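Local coordinates for tRNA (cytosine(72)-C(5))-methyltransferase (Pyrococcus horikoshii, PDB 5ZVE), which methylates the C5 position of cytosine 72 in several tRNAs, using S-adenosyl-L-methionine as the methyl donor, at residues Ile45-Leu50 with Pro61-Tyr66; Leu67-Tyr72 with Thr212-Gln217. One frame throughout, in Å; residues are numbered along the deposited sequence.

Contact 1 of 2, residues Ile45-Leu50 with Pro61-Tyr66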
ATOM      1  N   ILE A  45       0.331  -8.235 -21.316  1.00 26.60           N
ATOM      2  CA  ILE A  45       1.524  -7.668 -21.924  1.00 21.85           C
ATOM      3  C   ILE A  45       2.764  -8.196 -21.217  1.00 25.74           C
ATOM      4  O   ILE A  45       2.692  -8.616 -20.064  1.00 25.66           O
ATOM      5  CB  ILE A  45       1.480  -6.111 -21.868  1.00 25.48           C
ATOM      6  CG1 ILE A  45       2.508  -5.483 -22.815  1.00 25.77           C
ATOM      7  CG2 ILE A  45       1.649  -5.605 -20.434  1.00 23.44           C
ATOM      8  CD1 ILE A  45       2.366  -3.980 -22.957  1.00 24.04           C
ATOM      9  N   SER A  46       3.897  -8.186 -21.911  1.00 23.20           N
ATOM     10  CA  SER A  46       5.164  -8.570 -21.307  1.00 21.33           C
ATOM     11  C   SER A  46       5.812  -7.335 -20.705  1.00 23.58           C
ATOM     12  O   SER A  46       5.418  -6.215 -21.011  1.00 23.19           O
ATOM     13  CB  SER A  46       6.096  -9.203 -22.338  1.00 24.01           C
ATOM     14  OG  SER A  46       6.645  -8.210 -23.189  1.00 24.74           O
ATOM     15  N   ARG A  47       6.806  -7.544 -19.849  1.00 23.84           N
ATOM     16  CA  ARG A  47       7.503  -6.440 -19.199  1.00 25.31           C
ATOM     17  C   ARG A  47       8.165  -5.479 -20.203  1.00 28.82           C
ATOM     18  O   ARG A  47       7.997  -4.261 -20.119  1.00 27.08           O
ATOM     19  CB  ARG A  47       8.551  -6.996 -18.235  1.00 23.83           C
ATOM     20  CG  ARG A  47       9.187  -5.973 -17.317  1.00 22.96           C
ATOM     21  CD  ARG A  47      10.529  -6.494 -16.846  1.00 32.74           C
ATOM     22  NE  ARG A  47      10.718  -6.409 -15.406  1.00 26.79           N
ATOM     23  CZ  ARG A  47      11.719  -6.996 -14.760  1.00 27.59           C
ATOM     24  NH1 ARG A  47      12.617  -7.707 -15.433  1.00 25.10           N
ATOM     25  NH2 ARG A  47      11.825  -6.875 -13.444  1.00 22.84           N
ATOM     26  N   GLU A  48       8.918  -6.021 -21.153  1.00 26.53           N
ATOM     27  CA  GLU A  48       9.675  -5.166 -22.060  1.00 27.59           C
ATOM     28  C   GLU A  48       8.758  -4.371 -22.980  1.00 24.90           C
ATOM     29  O   GLU A  48       9.015  -3.203 -23.259  1.00 23.36           O
ATOM     30  CB  GLU A  48      10.667  -5.990 -22.878  1.00 33.19           C
ATOM     31  CG  GLU A  48      11.670  -6.738 -22.015  1.00 36.24           C
ATOM     32  CD  GLU A  48      12.345  -5.837 -20.994  1.00 35.35           C
ATOM     33  OE1 GLU A  48      12.926  -4.812 -21.395  1.00 40.72           O
ATOM     34  OE2 GLU A  48      12.280  -6.142 -19.784  1.00 40.09           O
ATOM     35  N   LYS A  49       7.685  -5.004 -23.438  1.00 24.34           N
ATOM     36  CA  LYS A  49       6.685  -4.324 -24.250  1.00 23.02           C
ATOM     37  C   LYS A  49       6.074  -3.136 -23.513  1.00 29.43           C
ATOM     38  O   LYS A  49       5.927  -2.055 -24.089  1.00 28.52           O
ATOM     39  CB  LYS A  49       5.592  -5.303 -24.677  1.00 25.27           C
ATOM     40  CG  LYS A  49       6.055  -6.327 -25.708  1.00 30.26           C
ATOM     41  CD  LYS A  49       5.962  -5.787 -27.125  1.00 33.60           C
ATOM     42  CE  LYS A  49       4.544  -5.932 -27.669  1.00 44.13           C
ATOM     43  NZ  LYS A  49       4.463  -5.726 -29.146  1.00 43.88           N
ATOM     44  N   LEU A  50       5.708  -3.341 -22.246  1.00 28.96           N
ATOM     45  CA  LEU A  50       5.132  -2.275 -21.430  1.00 26.48           C
ATOM     46  C   LEU A  50       6.107  -1.113 -21.266  1.00 24.17           C
ATOM     47  O   LEU A  50       5.722   0.046 -21.380  1.00 25.12           O
ATOM     48  CB  LEU A  50       4.717  -2.806 -20.055  1.00 22.32           C
ATOM     49  CG  LEU A  50       4.193  -1.741 -19.088  1.00 22.63           C
ATOM     50  CD1 LEU A  50       3.065  -0.940 -19.725  1.00 21.00           C
ATOM     51  CD2 LEU A  50       3.738  -2.365 -17.765  1.00 23.14           C
ATOM     52  N   PRO A  61      10.764   4.002 -16.617  1.00 24.58           N
ATOM     53  CA  PRO A  61      10.604   2.823 -15.764  1.00 26.70           C
ATOM     54  C   PRO A  61      11.917   2.067 -15.632  1.00 23.04           C
ATOM     55  O   PRO A  61      12.695   2.027 -16.582  1.00 27.70           O
ATOM     56  CB  PRO A  61       9.559   1.998 -16.510  1.00 22.12           C
ATOM     57  CG  PRO A  61       9.828   2.319 -17.949  1.00 27.25           C
ATOM     58  CD  PRO A  61      10.259   3.770 -17.982  1.00 23.54           C
ATOM     59  N   LEU A  62      12.168   1.498 -14.461  1.00 20.76           N
ATOM     60  CA  LEU A  62      13.353   0.676 -14.265  1.00 21.90           C
ATOM     61  C   LEU A  62      12.937  -0.737 -13.878  1.00 24.69           C
ATOM     62  O   LEU A  62      11.908  -0.930 -13.228  1.00 23.41           O
ATOM     63  CB  LEU A  62      14.262   1.288 -13.199  1.00 23.05           C
ATOM     64  CG  LEU A  62      14.732   2.715 -13.464  1.00 27.29           C
ATOM     65  CD1 LEU A  62      15.553   3.228 -12.300  1.00 23.70           C
ATOM     66  CD2 LEU A  62      15.547   2.757 -14.752  1.00 23.34           C
ATOM     67  N   ARG A  63      13.745  -1.720 -14.271  1.00 24.38           N
ATOM     68  CA  ARG A  63      13.406  -3.126 -14.060  1.00 21.70           C
ATOM     69  C   ARG A  63      13.874  -3.641 -12.700  1.00 21.26           C
ATOM     70  O   ARG A  63      14.933  -3.263 -12.209  1.00 21.98           O
ATOM     71  CB  ARG A  63      14.011  -3.987 -15.173  1.00 27.06           C
ATOM     72  CG  ARG A  63      13.232  -3.952 -16.482  1.00 27.14           C
ATOM     73  CD  ARG A  63      14.039  -4.550 -17.619  1.00 30.48           C
ATOM     74  NE  ARG A  63      15.107  -3.648 -18.019  1.00 37.34           N
ATOM     75  CZ  ARG A  63      15.138  -2.974 -19.161  1.00 27.91           C
ATOM     76  NH1 ARG A  63      14.172  -3.117 -20.056  1.00 31.95           N
ATOM     77  NH2 ARG A  63      16.154  -2.171 -19.413  1.00 33.75           N
ATOM     78  N   SER A  64      13.090  -4.520 -12.089  1.00 22.10           N
ATOM     79  CA  SER A  64      13.548  -5.192 -10.884  1.00 19.74           C
ATOM     80  C   SER A  64      14.256  -6.488 -11.268  1.00 20.45           C
ATOM     81  O   SER A  64      13.754  -7.252 -12.090  1.00 19.05           O
ATOM     82  CB  SER A  64      12.382  -5.465  -9.931  1.00 20.03           C
ATOM     83  OG  SER A  64      12.722  -6.458  -8.978  1.00 20.48           O
ATOM     84  N   PRO A  65      15.446  -6.724 -10.693  1.00 21.10           N
ATOM     85  CA  PRO A  65      16.193  -7.966 -10.915  1.00 20.22           C
ATOM     86  C   PRO A  65      15.676  -9.127 -10.061  1.00 21.08           C
ATOM     87  O   PRO A  65      16.125 -10.258 -10.231  1.00 24.48           O
ATOM     88  CB  PRO A  65      17.622  -7.584 -10.524  1.00 20.22           C
ATOM     89  CG  PRO A  65      17.445  -6.524  -9.486  1.00 19.98           C
ATOM     90  CD  PRO A  65      16.205  -5.759  -9.874  1.00 21.49           C
ATOM     91  N   TYR A  66      14.747  -8.844  -9.155  1.00 20.68           N
ATOM     92  CA  TYR A  66      14.177  -9.871  -8.285  1.00 20.13           C
ATOM     93  C   TYR A  66      12.769 -10.290  -8.716  1.00 21.69           C
ATOM     94  O   TYR A  66      12.382 -11.448  -8.579  1.00 23.60           O
ATOM     95  CB  TYR A  66      14.139  -9.385  -6.842  1.00 20.70           C
ATOM     96  CG  TYR A  66      15.485  -9.281  -6.163  1.00 24.45           C
ATOM     97  CD1 TYR A  66      16.243 -10.417  -5.909  1.00 25.32           C
ATOM     98  CD2 TYR A  66      15.974  -8.055  -5.724  1.00 22.25           C
ATOM     99  CE1 TYR A  66      17.469 -10.334  -5.271  1.00 26.08           C
ATOM    100  CE2 TYR A  66      17.198  -7.963  -5.080  1.00 20.88           C
ATOM    101  CZ  TYR A  66      17.937  -9.106  -4.855  1.00 24.14           C
ATOM    102  OH  TYR A  66      19.153  -9.035  -4.214  1.00 26.78           O
TER
HETATM  103  O   HOH W   1      13.768  -9.489 -13.150  1.00 27.92           O
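R47 and E48, in the first turn of helix 47-56, reach two parts of 61-66. R47 lies over R63 and ends at the backbone of S64. CG of R47 is anti to the backbone N (chi1 -170°), which sends the chain out from the helix. CB of R63 sits over the centre of one face of the R47 guanidinium, 3.8 Å above its plane. CG of R63 packs 3.7 Å from R47 NE. At the edge, R47 NH2 points at S64 O, but at a modelled 2.4 Å the bond is doubtful in detail. Water 1 also joins R47 NH1 to S64 O.

E48 bends at chi2 to bring its carboxylate to R63. Their ends meet in a salt bridge, E48 OE1 to R63 NH1, at 2.5 Å. The carboxylate and guanidinium planes are 31° apart. This pair is on the exposed side, while S64 is buried. S64 OG accepts from Y66 N at 3.1 Å, an ST turn, and also from L67 N.

The contact joins the start of helix 47-56 to edge strand 62-63 of the ferredoxin-like domain. R47 NH2 also hydrogen-bonds G70 O in strand 70-74, and R47 packs on V40 of strand 35-40.

Contact 2 of 2, residues Leu67-Tyr72 with Thr212-Gln217; sequences LPEGLY and TTHIAQ
E69 and H214 meet through one direct hydrogen bond between buried side chains. H214 NE2 donates to E69 OE2 over 2.9 Å, with an N-H...O angle of 158°. The carboxylate oxygen lies at the edge of the imidazole, close to the ring plane. The ring reaches OE2 on its anti side, 16° out of the carboxylate plane. The two planes are nearly perpendicular, and the carboxylate meets the ring edge with OE2. CG of H214 is anti to the backbone N, which carries the ring out from helix 210-218. CG of E69 lies between its backbone N and carbonyl carbon (chi1 65°), and the chain bends again at chi2. OE2 has a second strong partner, R191, in a salt bridge. This charge probably favours an ionised E69. The histidine side is the tight part: it holds the direct bond, and R39 and A190 also pack against H214.

The Q217 side is looser between the two segments, though Q217 is buried too. Q217 NE2 comes no nearer to E69 than CB, at 4.0 Å. Water 2 spans the rest: it accepts from Q217 NE2 at 2.9 Å and gives a weak, 3.2 Å bond to E69 OE2. The amide of Q217 is held mainly by strand 35-40, with OE1 on R39 NE and NE2 on V40 O.

The contact joins the type I turn L67-G70 of the ferredoxin-like domain to the Rossmann-like methyltransferase domain. The S-adenosyl-L-methionine-binding residues 205-211 run into the start of helix 210-218, and the H214 side chain is about 8 Å from bound S-adenosyl-L-homocysteine. Strand 35-40 pairs with strand 70-74 beside the contact, and helix 184-193 supplies R191 and A190.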
ATOM      1  N   LEU A  67      12.003  -9.335  -9.227  1.00 22.81           N
ATOM      2  CA  LEU A  67      10.655  -9.608  -9.712  1.00 20.48           C
ATOM      3  C   LEU A  67      10.556  -9.315 -11.201  1.00 25.13           C
ATOM      4  O   LEU A  67      10.502  -8.149 -11.599  1.00 22.89           O
ATOM      5  CB  LEU A  67       9.619  -8.772  -8.963  1.00 23.73           C
ATOM      6  CG  LEU A  67       9.342  -9.066  -7.491  1.00 25.91           C
ATOM      7  CD1 LEU A  67       8.465  -7.974  -6.963  1.00 30.52           C
ATOM      8  CD2 LEU A  67       8.654 -10.404  -7.335  1.00 21.22           C
ATOM      9  N   PRO A  68      10.535 -10.370 -12.029  1.00 26.41           N
ATOM     10  CA  PRO A  68      10.395 -10.202 -13.480  1.00 29.07           C
ATOM     11  C   PRO A  68       9.132  -9.427 -13.866  1.00 25.16           C
ATOM     12  O   PRO A  68       9.060  -8.908 -14.976  1.00 24.82           O
ATOM     13  CB  PRO A  68      10.345 -11.646 -14.010  1.00 24.04           C
ATOM     14  CG  PRO A  68      10.139 -12.513 -12.817  1.00 31.39           C
ATOM     15  CD  PRO A  68      10.697 -11.782 -11.644  1.00 29.92           C
ATOM     16  N   GLU A  69       8.157  -9.337 -12.968  1.00 21.46           N
ATOM     17  CA  GLU A  69       6.972  -8.538 -13.256  1.00 21.81           C
ATOM     18  C   GLU A  69       7.053  -7.156 -12.606  1.00 22.67           C
ATOM     19  O   GLU A  69       6.077  -6.401 -12.619  1.00 24.94           O
ATOM     20  CB  GLU A  69       5.701  -9.263 -12.799  1.00 24.84           C
ATOM     21  CG  GLU A  69       5.585  -9.476 -11.291  1.00 26.93           C
ATOM     22  CD  GLU A  69       6.242 -10.763 -10.827  1.00 27.64           C
ATOM     23  OE1 GLU A  69       7.457 -10.938 -11.066  1.00 27.24           O
ATOM     24  OE2 GLU A  69       5.540 -11.598 -10.220  1.00 26.70           O
ATOM     25  N   GLY A  70       8.207  -6.815 -12.040  1.00 22.00           N
ATOM     26  CA  GLY A  70       8.349  -5.548 -11.342  1.00 22.05           C
ATOM     27  C   GLY A  70       8.999  -4.418 -12.132  1.00 21.09           C
ATOM     28  O   GLY A  70      10.062  -4.592 -12.723  1.00 21.30           O
ATOM     29  N   LEU A  71       8.362  -3.249 -12.117  1.00 17.90           N
ATOM     30  CA  LEU A  71       8.951  -2.028 -12.663  1.00 19.20           C
ATOM     31  C   LEU A  71       8.809  -0.933 -11.634  1.00 21.08           C
ATOM     32  O   LEU A  71       7.806  -0.883 -10.926  1.00 20.06           O
ATOM     33  CB  LEU A  71       8.275  -1.599 -13.966  1.00 19.20           C
ATOM     34  CG  LEU A  71       8.569  -2.379 -15.248  1.00 21.10           C
ATOM     35  CD1 LEU A  71       7.673  -1.898 -16.365  1.00 19.44           C
ATOM     36  CD2 LEU A  71      10.019  -2.237 -15.630  1.00 19.19           C
ATOM     37  N   TYR A  72       9.793  -0.046 -11.543  1.00 21.05           N
ATOM     38  CA  TYR A  72       9.668   1.054 -10.602  1.00 20.48           C
ATOM     39  C   TYR A  72      10.149   2.376 -11.183  1.00 23.90           C
ATOM     40  O   TYR A  72      10.945   2.414 -12.123  1.00 23.51           O
ATOM     41  CB  TYR A  72      10.414   0.732  -9.295  1.00 22.08           C
ATOM     42  CG  TYR A  72      11.920   0.689  -9.409  1.00 22.68           C
ATOM     43  CD1 TYR A  72      12.678   1.842  -9.242  1.00 22.91           C
ATOM     44  CD2 TYR A  72      12.586  -0.506  -9.670  1.00 23.24           C
ATOM     45  CE1 TYR A  72      14.055   1.812  -9.343  1.00 31.76           C
ATOM     46  CE2 TYR A  72      13.967  -0.545  -9.775  1.00 25.32           C
ATOM     47  CZ  TYR A  72      14.694   0.619  -9.612  1.00 27.00           C
ATOM     48  OH  TYR A  72      16.066   0.602  -9.713  1.00 33.19           O
ATOM     49  N   THR A 212      -4.788 -10.386  -5.158  1.00 21.88           N
ATOM     50  CA  THR A 212      -5.620 -11.394  -5.808  1.00 26.86           C
ATOM     51  C   THR A 212      -5.323 -11.489  -7.305  1.00 25.70           C
ATOM     52  O   THR A 212      -5.142 -12.582  -7.845  1.00 28.36           O
ATOM     53  CB  THR A 212      -7.111 -11.107  -5.616  1.00 27.50           C
ATOM     54  OG1 THR A 212      -7.402 -11.022  -4.215  1.00 31.81           O
ATOM     55  CG2 THR A 212      -7.945 -12.217  -6.234  1.00 27.81           C
ATOM     56  N   THR A 213      -5.258 -10.340  -7.966  1.00 26.26           N
ATOM     57  CA  THR A 213      -5.041 -10.311  -9.408  1.00 29.63           C
ATOM     58  C   THR A 213      -3.613 -10.724  -9.763  1.00 27.20           C
ATOM     59  O   THR A 213      -3.366 -11.259 -10.841  1.00 26.72           O
ATOM     60  CB  THR A 213      -5.357  -8.919  -9.996  1.00 26.06           C
ATOM     61  OG1 THR A 213      -4.661  -7.902  -9.262  1.00 24.47           O
ATOM     62  CG2 THR A 213      -6.854  -8.649  -9.920  1.00 28.28           C
ATOM     63  N   HIS A 214      -2.679 -10.484  -8.850  1.00 28.14           N
ATOM     64  CA  HIS A 214      -1.308 -10.948  -9.027  1.00 26.44           C
ATOM     65  C   HIS A 214      -1.258 -12.478  -9.036  1.00 27.40           C
ATOM     66  O   HIS A 214      -0.580 -13.080  -9.869  1.00 25.43           O
ATOM     67  CB  HIS A 214      -0.406 -10.376  -7.930  1.00 24.05           C
ATOM     68  CG  HIS A 214       1.055 -10.607  -8.158  1.00 22.16           C
ATOM     69  ND1 HIS A 214       2.018 -10.230  -7.249  1.00 24.24           N
ATOM     70  CD2 HIS A 214       1.719 -11.172  -9.197  1.00 25.18           C
ATOM     71  CE1 HIS A 214       3.213 -10.557  -7.713  1.00 25.80           C
ATOM     72  NE2 HIS A 214       3.057 -11.128  -8.893  1.00 25.42           N
ATOM     73  N   ILE A 215      -1.986 -13.101  -8.112  1.00 26.80           N
ATOM     74  CA  ILE A 215      -2.117 -14.557  -8.085  1.00 24.24           C
ATOM     75  C   ILE A 215      -2.698 -15.062  -9.402  1.00 24.05           C
ATOM     76  O   ILE A 215      -2.253 -16.074  -9.953  1.00 24.30           O
ATOM     77  CB  ILE A 215      -3.014 -15.034  -6.923  1.00 25.45           C
ATOM     78  CG1 ILE A 215      -2.451 -14.570  -5.582  1.00 25.59           C
ATOM     79  CG2 ILE A 215      -3.140 -16.548  -6.932  1.00 21.54           C
ATOM     80  CD1 ILE A 215      -1.232 -15.332  -5.128  1.00 28.14           C
ATOM     81  N   ALA A 216      -3.689 -14.337  -9.904  1.00 26.55           N
ATOM     82  CA  ALA A 216      -4.364 -14.701 -11.144  1.00 31.69           C
ATOM     83  C   ALA A 216      -3.408 -14.734 -12.337  1.00 30.73           C
ATOM     84  O   ALA A 216      -3.501 -15.626 -13.177  1.00 31.64           O
ATOM     85  CB  ALA A 216      -5.512 -13.741 -11.412  1.00 27.20           C
ATOM     86  N   GLN A 217      -2.487 -13.778 -12.411  1.00 29.59           N
ATOM     87  CA  GLN A 217      -1.541 -13.758 -13.527  1.00 28.67           C
ATOM     88  C   GLN A 217      -0.429 -14.792 -13.329  1.00 28.86           C
ATOM     89  O   GLN A 217       0.097 -15.331 -14.300  1.00 28.40           O
ATOM     90  CB  GLN A 217      -0.954 -12.355 -13.734  1.00 26.87           C
ATOM     91  CG  GLN A 217       0.122 -11.929 -12.756  1.00 23.66           C
ATOM     92  CD  GLN A 217       0.587 -10.498 -13.005  1.00 28.61           C
ATOM     93  OE1 GLN A 217      -0.224  -9.572 -13.061  1.00 23.65           O
ATOM     94  NE2 GLN A 217       1.895 -10.317 -13.174  1.00 27.12           N
TER
HETATM   95  O   HOH W   2       3.735 -12.487 -12.657  1.00 34.17           O

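Overall arrangement
The centres of the two contacts are about 10 Å apart, on the same side of the chain's centre. They come in series: contact 1 closes at Y66 and contact 2 opens at L67. Their strands, 62-63 and 70-74, are antiparallel neighbours in a four-stranded sheet with 35-40 and 179-181. L62 N and Y72 O, 2.8 Å apart, probably form one of the bonds between them. Contact 1 is local and stays within the ferredoxin-like domain. The segments of contact 2 are 140 residues apart at their closest ends, and the contact reaches the helix that the cofactor-binding loop leads into. Together they link helix 47-56, through the sheet, to the methyltransferase domain.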